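Prophage MuSo2, 43 kDa tail protein (Shewanella oneidensis, PDB 3CDD) probably forms part of the trimeric baseplate hub of a Mu-like contractile phage tail. Local coordinates at residues A188-I193 against K297-N302; A283-T288 against V307-M312. One frame throughout, in Å; residues are numbered along the deposited sequence.

The centres of the two contacts lie about 13 Å apart, on the same side of the chain's centre. Their segments alternate along the chain: 188-193 comes first, then 283-288, 297-302 and 307-312, the last three within the GpP fourth-domain family region. Strand 192-193, which ends the first segment of contact 1, runs parallel to strand 304-309, which carries the second segment of contact 2, and a probable backbone hydrogen bond joins Leu192 to Ile308. Leu192 also packs on Tyr285 and Val287, while Trp299 leans on Val287, so one apolar interior runs through both. Contact 1 stays within its subunit; contact 2 extends that interior to the interface with a second copy in the three-chain assembly.

Contact 1: residues A188-I193 against K297-N302; sequences AGVSLI and KLWNIN
Val190 and Leu192 both pack against the six-membered ring of Trp299, and the contact is wholly apolar. Val190 makes the tighter approach: its CG1 methyl sits 3.4 Å from Trp299 CZ3 and equally near CH2, close to both ends of that bond at the outer end of the indole. That methyl is the branch placed between the backbone N and the carbonyl carbon (chi1 65°), and the valine side chain crosses the indole at about a right angle. Leu192, at the start of the short strand 192-193, comes less close, with CD2 4.1 Å from Trp299 CH2. CH2 therefore touches both aliphatic side chains, each of which meets the ring obliquely.

Polar bonds anchor the flanking backbone instead. Ser191 O and Ile193 N are both held by the side chain of Asn197, and Leu192 bonds through its backbone to Pro306. On the other segment, the backbone of Trp299 pairs with that of Trp290.

All three touching side chains are buried. Trp299, from the loop between strands 281-288 and 304-309 in the GpP fourth-domain region, also packs on Ile320 and Ile323 of strand 317-328, while Ile292 packs on both Val190 and the indole.

Contact 2: residues A283-T288 against V307-M312; sequences AEYTVT and VIDEIM
Tyr285 reaches across from strand 281-288 and gives its hydroxyl proton to Asp309, with OH 2.7 Å from Asp309 OD2. The carboxylate oxygen lies at the edge of the phenol, close to the ring plane, and is also 3.1 Å from Tyr285 CE2. Ring and carboxylate planes are turned 62° apart, and the hydroxyl meets OD2 on its anti side, 24° out of the carboxylate plane. Val307 comes at the same end of the ring from the opposing strand, its CG1 3.7 Å from Tyr285 CZ; Leu314 packs on both side chains. The selenium of selenomethionine Met312 stands 4.2 Å from Tyr285 OH. A second subunit completes this first shell: its Tyr84 packs on Tyr285, and the Tyr84 hydroxyl bonds to Asp309 OD2.

In the next shell, the turn after strand 304-309, in the GpP fourth-domain region, fixes the carboxylate. With Asp309 CG anti to the backbone N (chi1 -169°), OD1 accepts a bond from Met312 N at 3.1 Å, an Asx motif; this N-H approaches from above the carboxylate plane. Trp80 NE1 of the second subunit bonds to Met312 O.

Asp309 OD2 is thus shared by tyrosines of two chains, while OD1 secures the turn. Three bonds to one buried carboxylate would be expected to favour its ionised form, and through them this single group joins the turn to a neighbouring subunit.

Contact 1: residues A188-I193 against K297-N302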
loop_
_atom_site.group_PDB
_atom_site.type_symbol
_atom_site.label_atom_id
_atom_site.label_comp_id
_atom_site.label_asym_id
_atom_site.label_seq_id
_atom_site.Cartn_x
_atom_site.Cartn_y
_atom_site.Cartn_z
ATOM N N ALA A 188 -10.142 19.700 -29.540
ATOM C CA ALA A 188 -8.741 20.081 -29.407
ATOM C C ALA A 188 -8.208 20.769 -30.677
ATOM O O ALA A 188 -7.216 21.507 -30.617
ATOM C CB ALA A 188 -7.887 18.881 -29.044
ATOM N N GLY A 189 -8.882 20.542 -31.810
ATOM C CA GLY A 189 -8.405 21.005 -33.105
ATOM C C GLY A 189 -7.326 20.117 -33.696
ATOM O O GLY A 189 -6.567 20.543 -34.575
ATOM N N VAL A 190 -7.266 18.872 -33.225
ATOM C CA VAL A 190 -6.236 17.937 -33.642
ATOM C C VAL A 190 -6.747 16.507 -33.436
ATOM O O VAL A 190 -7.591 16.257 -32.568
ATOM C CB VAL A 190 -4.925 18.186 -32.815
ATOM C CG1 VAL A 190 -5.153 17.885 -31.324
ATOM C CG2 VAL A 190 -3.727 17.399 -33.358
ATOM N N SER A 191 -6.223 15.580 -34.235
ATOM C CA SER A 191 -6.436 14.151 -34.022
ATOM C C SER A 191 -5.156 13.496 -33.536
ATOM O O SER A 191 -4.057 13.968 -33.838
ATOM C CB SER A 191 -6.883 13.485 -35.322
ATOM O OG SER A 191 -8.128 13.996 -35.735
ATOM N N LEU A 192 -5.307 12.420 -32.771
ATOM C CA LEU A 192 -4.200 11.562 -32.433
ATOM C C LEU A 192 -4.223 10.364 -33.388
ATOM O O LEU A 192 -5.059 9.464 -33.252
ATOM C CB LEU A 192 -4.307 11.106 -30.971
ATOM C CG LEU A 192 -4.105 12.170 -29.878
ATOM C CD1 LEU A 192 -4.750 11.722 -28.545
ATOM C CD2 LEU A 192 -2.608 12.443 -29.645
ATOM N N ILE A 193 -3.296 10.364 -34.341
ATOM C CA ILE A 193 -3.285 9.396 -35.437
ATOM C C ILE A 193 -2.026 8.534 -35.367
ATOM O O ILE A 193 -0.903 9.035 -35.529
ATOM C CB ILE A 193 -3.371 10.112 -36.835
ATOM C CG1 ILE A 193 -4.558 11.069 -36.876
ATOM C CG2 ILE A 193 -3.476 9.086 -37.977
ATOM C CD1 ILE A 193 -4.433 12.213 -37.901
ATOM N N LYS A 297 -1.620 25.826 -29.550
ATOM C CA LYS A 297 -2.209 25.934 -28.229
ATOM C C LYS A 297 -1.736 24.772 -27.381
ATOM O O LYS A 297 -1.474 23.680 -27.887
ATOM C CB LYS A 297 -3.743 25.986 -28.299
ATOM C CG LYS A 297 -4.304 27.155 -29.142
ATOM C CD LYS A 297 -4.460 28.436 -28.324
ATOM C CE LYS A 297 -5.064 29.579 -29.140
ATOM N NZ LYS A 297 -4.053 30.571 -29.605
ATOM N N LEU A 298 -1.577 25.027 -26.083
ATOM C CA LEU A 298 -1.296 23.974 -25.121
ATOM C C LEU A 298 -2.374 22.897 -25.205
ATOM O O LEU A 298 -3.547 23.224 -25.368
ATOM C CB LEU A 298 -1.262 24.562 -23.706
ATOM C CG LEU A 298 -0.070 25.471 -23.357
ATOM C CD1 LEU A 298 -0.166 26.036 -21.919
ATOM C CD2 LEU A 298 1.306 24.796 -23.618
ATOM N N TRP A 299 -1.985 21.622 -25.108
ATOM C CA TRP A 299 -2.955 20.543 -24.915
ATOM C C TRP A 299 -3.795 20.868 -23.696
ATOM O O TRP A 299 -3.258 21.314 -22.687
ATOM C CB TRP A 299 -2.253 19.208 -24.659
ATOM C CG TRP A 299 -1.591 18.661 -25.873
ATOM C CD1 TRP A 299 -0.251 18.717 -26.186
ATOM C CD2 TRP A 299 -2.226 17.952 -26.937
ATOM N NE1 TRP A 299 -0.024 18.060 -27.365
ATOM C CE2 TRP A 299 -1.216 17.588 -27.855
ATOM C CE3 TRP A 299 -3.556 17.560 -27.195
ATOM C CZ2 TRP A 299 -1.500 16.891 -29.039
ATOM C CZ3 TRP A 299 -3.837 16.872 -28.365
ATOM C CH2 TRP A 299 -2.812 16.525 -29.265
ATOM N N ASN A 300 -5.099 20.598 -23.769
ATOM C CA ASN A 300 -6.041 21.095 -22.757
ATOM C C ASN A 300 -7.000 20.001 -22.341
ATOM O O ASN A 300 -7.459 19.264 -23.183
ATOM C CB ASN A 300 -6.810 22.293 -23.327
ATOM C CG ASN A 300 -7.575 23.082 -22.265
ATOM O OD1 ASN A 300 -7.435 22.860 -21.048
ATOM N ND2 ASN A 300 -8.380 24.016 -22.726
ATOM N N ILE A 301 -7.274 19.883 -21.038
ATOM C CA ILE A 301 -8.232 18.895 -20.547
ATOM C C ILE A 301 -9.635 19.288 -20.993
ATOM O O ILE A 301 -9.886 20.442 -21.314
ATOM C CB ILE A 301 -8.233 18.717 -18.987
ATOM C CG1 ILE A 301 -8.435 20.064 -18.263
ATOM C CG2 ILE A 301 -6.973 17.956 -18.507
ATOM C CD1 ILE A 301 -8.448 19.945 -16.710
ATOM N N ASN A 302 -10.544 18.317 -20.998
ATOM C CA ASN A 302 -11.944 18.556 -21.372
ATOM C C ASN A 302 -12.052 19.160 -22.762
ATOM O O ASN A 302 -12.783 20.134 -22.986
ATOM C CB ASN A 302 -12.657 19.421 -20.329
ATOM C CG ASN A 302 -14.157 19.244 -20.360
ATOM O OD1 ASN A 302 -14.659 18.235 -20.878
ATOM N ND2 ASN A 302 -14.895 20.227 -19.811
#

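Contact 2: residues A283-T288 against V307-M312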
loop_
_atom_site.group_PDB
_atom_site.type_symbol
_atom_site.label_atom_id
_atom_site.label_comp_id
_atom_site.label_asym_id
_atom_site.label_seq_id
_atom_site.Cartn_x
_atom_site.Cartn_y
_atom_site.Cartn_z
ATOM N N ALA A 283 -6.381 4.629 -21.840
ATOM C CA ALA A 283 -5.568 4.823 -23.037
ATOM C C ALA A 283 -4.783 6.130 -22.879
ATOM O O ALA A 283 -5.369 7.174 -22.598
ATOM C CB ALA A 283 -6.430 4.860 -24.293
ATOM N N GLU A 284 -3.467 6.055 -23.053
ATOM C CA GLU A 284 -2.568 7.192 -22.838
ATOM C C GLU A 284 -1.633 7.331 -24.008
ATOM O O GLU A 284 -0.884 6.389 -24.315
ATOM C CB GLU A 284 -1.719 6.984 -21.570
ATOM C CG GLU A 284 -2.510 7.112 -20.319
ATOM C CD GLU A 284 -1.686 6.984 -19.050
ATOM O OE1 GLU A 284 -0.452 6.721 -19.102
ATOM O OE2 GLU A 284 -2.311 7.158 -17.986
ATOM N N TYR A 285 -1.650 8.520 -24.606
ATOM C CA TYR A 285 -0.886 8.847 -25.789
ATOM C C TYR A 285 0.228 9.822 -25.459
ATOM O O TYR A 285 -0.019 10.897 -24.953
ATOM C CB TYR A 285 -1.823 9.435 -26.888
ATOM C CG TYR A 285 -2.727 8.343 -27.468
ATOM C CD1 TYR A 285 -3.928 7.988 -26.850
ATOM C CD2 TYR A 285 -2.326 7.622 -28.573
ATOM C CE1 TYR A 285 -4.735 6.931 -27.362
ATOM C CE2 TYR A 285 -3.120 6.592 -29.101
ATOM C CZ TYR A 285 -4.307 6.251 -28.487
ATOM O OH TYR A 285 -5.044 5.221 -29.015
ATOM N N THR A 286 1.448 9.444 -25.805
ATOM C CA THR A 286 2.619 10.279 -25.611
ATOM C C THR A 286 2.885 10.998 -26.933
ATOM O O THR A 286 3.091 10.352 -27.976
ATOM C CB THR A 286 3.818 9.417 -25.250
ATOM O OG1 THR A 286 3.542 8.669 -24.037
ATOM C CG2 THR A 286 5.073 10.259 -25.100
ATOM N N VAL A 287 2.885 12.337 -26.876
ATOM C CA VAL A 287 3.217 13.174 -28.019
ATOM C C VAL A 287 4.440 14.053 -27.693
ATOM O O VAL A 287 4.785 14.254 -26.507
ATOM C CB VAL A 287 1.986 14.044 -28.473
ATOM C CG1 VAL A 287 0.785 13.122 -28.854
ATOM C CG2 VAL A 287 1.561 15.024 -27.393
ATOM N N THR A 288 5.080 14.566 -28.744
ATOM C CA THR A 288 6.197 15.479 -28.625
ATOM C C THR A 288 5.680 16.914 -28.450
ATOM O O THR A 288 4.792 17.354 -29.184
ATOM C CB THR A 288 7.139 15.369 -29.867
ATOM O OG1 THR A 288 7.867 14.136 -29.811
ATOM C CG2 THR A 288 8.162 16.518 -29.910
ATOM N N VAL A 307 -9.515 9.790 -32.275
ATOM C CA VAL A 307 -8.431 8.838 -32.016
ATOM C C VAL A 307 -8.565 7.750 -33.085
ATOM O O VAL A 307 -9.630 7.158 -33.222
ATOM C CB VAL A 307 -8.458 8.334 -30.536
ATOM C CG1 VAL A 307 -7.444 7.197 -30.269
ATOM C CG2 VAL A 307 -8.214 9.505 -29.563
ATOM N N ILE A 308 -7.523 7.584 -33.906
ATOM C CA ILE A 308 -7.437 6.466 -34.867
ATOM C C ILE A 308 -6.245 5.604 -34.466
ATOM O O ILE A 308 -5.094 6.010 -34.644
ATOM C CB ILE A 308 -7.255 6.924 -36.345
ATOM C CG1 ILE A 308 -8.134 8.140 -36.676
ATOM C CG2 ILE A 308 -7.506 5.742 -37.308
ATOM C CD1 ILE A 308 -7.973 8.674 -38.120
ATOM N N ASP A 309 -6.519 4.434 -33.899
ATOM C CA ASP A 309 -5.460 3.575 -33.392
ATOM C C ASP A 309 -5.843 2.109 -33.595
ATOM O O ASP A 309 -6.602 1.534 -32.812
ATOM C CB ASP A 309 -5.184 3.883 -31.914
ATOM C CG ASP A 309 -3.908 3.222 -31.396
ATOM O OD1 ASP A 309 -3.489 2.163 -31.927
ATOM O OD2 ASP A 309 -3.319 3.761 -30.434
ATOM N N GLU A 310 -5.280 1.539 -34.656
ATOM C CA GLU A 310 -5.514 0.185 -35.124
ATOM C C GLU A 310 -4.921 -0.820 -34.151
ATOM O O GLU A 310 -5.509 -1.858 -33.917
ATOM C CB GLU A 310 -4.841 0.038 -36.502
ATOM C CG GLU A 310 -5.417 -0.985 -37.430
ATOM C CD GLU A 310 -4.654 -1.087 -38.779
ATOM O OE1 GLU A 310 -3.671 -0.346 -39.015
ATOM O OE2 GLU A 310 -5.048 -1.925 -39.606
ATOM N N ILE A 311 -3.750 -0.507 -33.586
ATOM C CA ILE A 311 -3.055 -1.425 -32.667
ATOM C C ILE A 311 -3.894 -1.689 -31.409
ATOM O O ILE A 311 -4.106 -2.843 -31.010
ATOM C CB ILE A 311 -1.651 -0.880 -32.250
ATOM C CG1 ILE A 311 -0.680 -0.924 -33.441
ATOM C CG2 ILE A 311 -1.101 -1.675 -31.057
ATOM C CD1 ILE A 311 0.509 -0.010 -33.297
HETATM N N MSE A 312 -4.381 -0.598 -30.833
HETATM C CA MSE A 312 -5.145 -0.591 -29.593
HETATM C C MSE A 312 -6.601 -0.998 -29.817
HETATM O O MSE A 312 -7.213 -1.688 -28.975
HETATM C CB MSE A 312 -5.078 0.816 -29.011
HETATM C CG MSE A 312 -5.273 0.886 -27.543
HETATM SE SE MSE A 312 -3.886 1.918 -26.652
HETATM C CE MSE A 312 -2.297 0.966 -27.213
#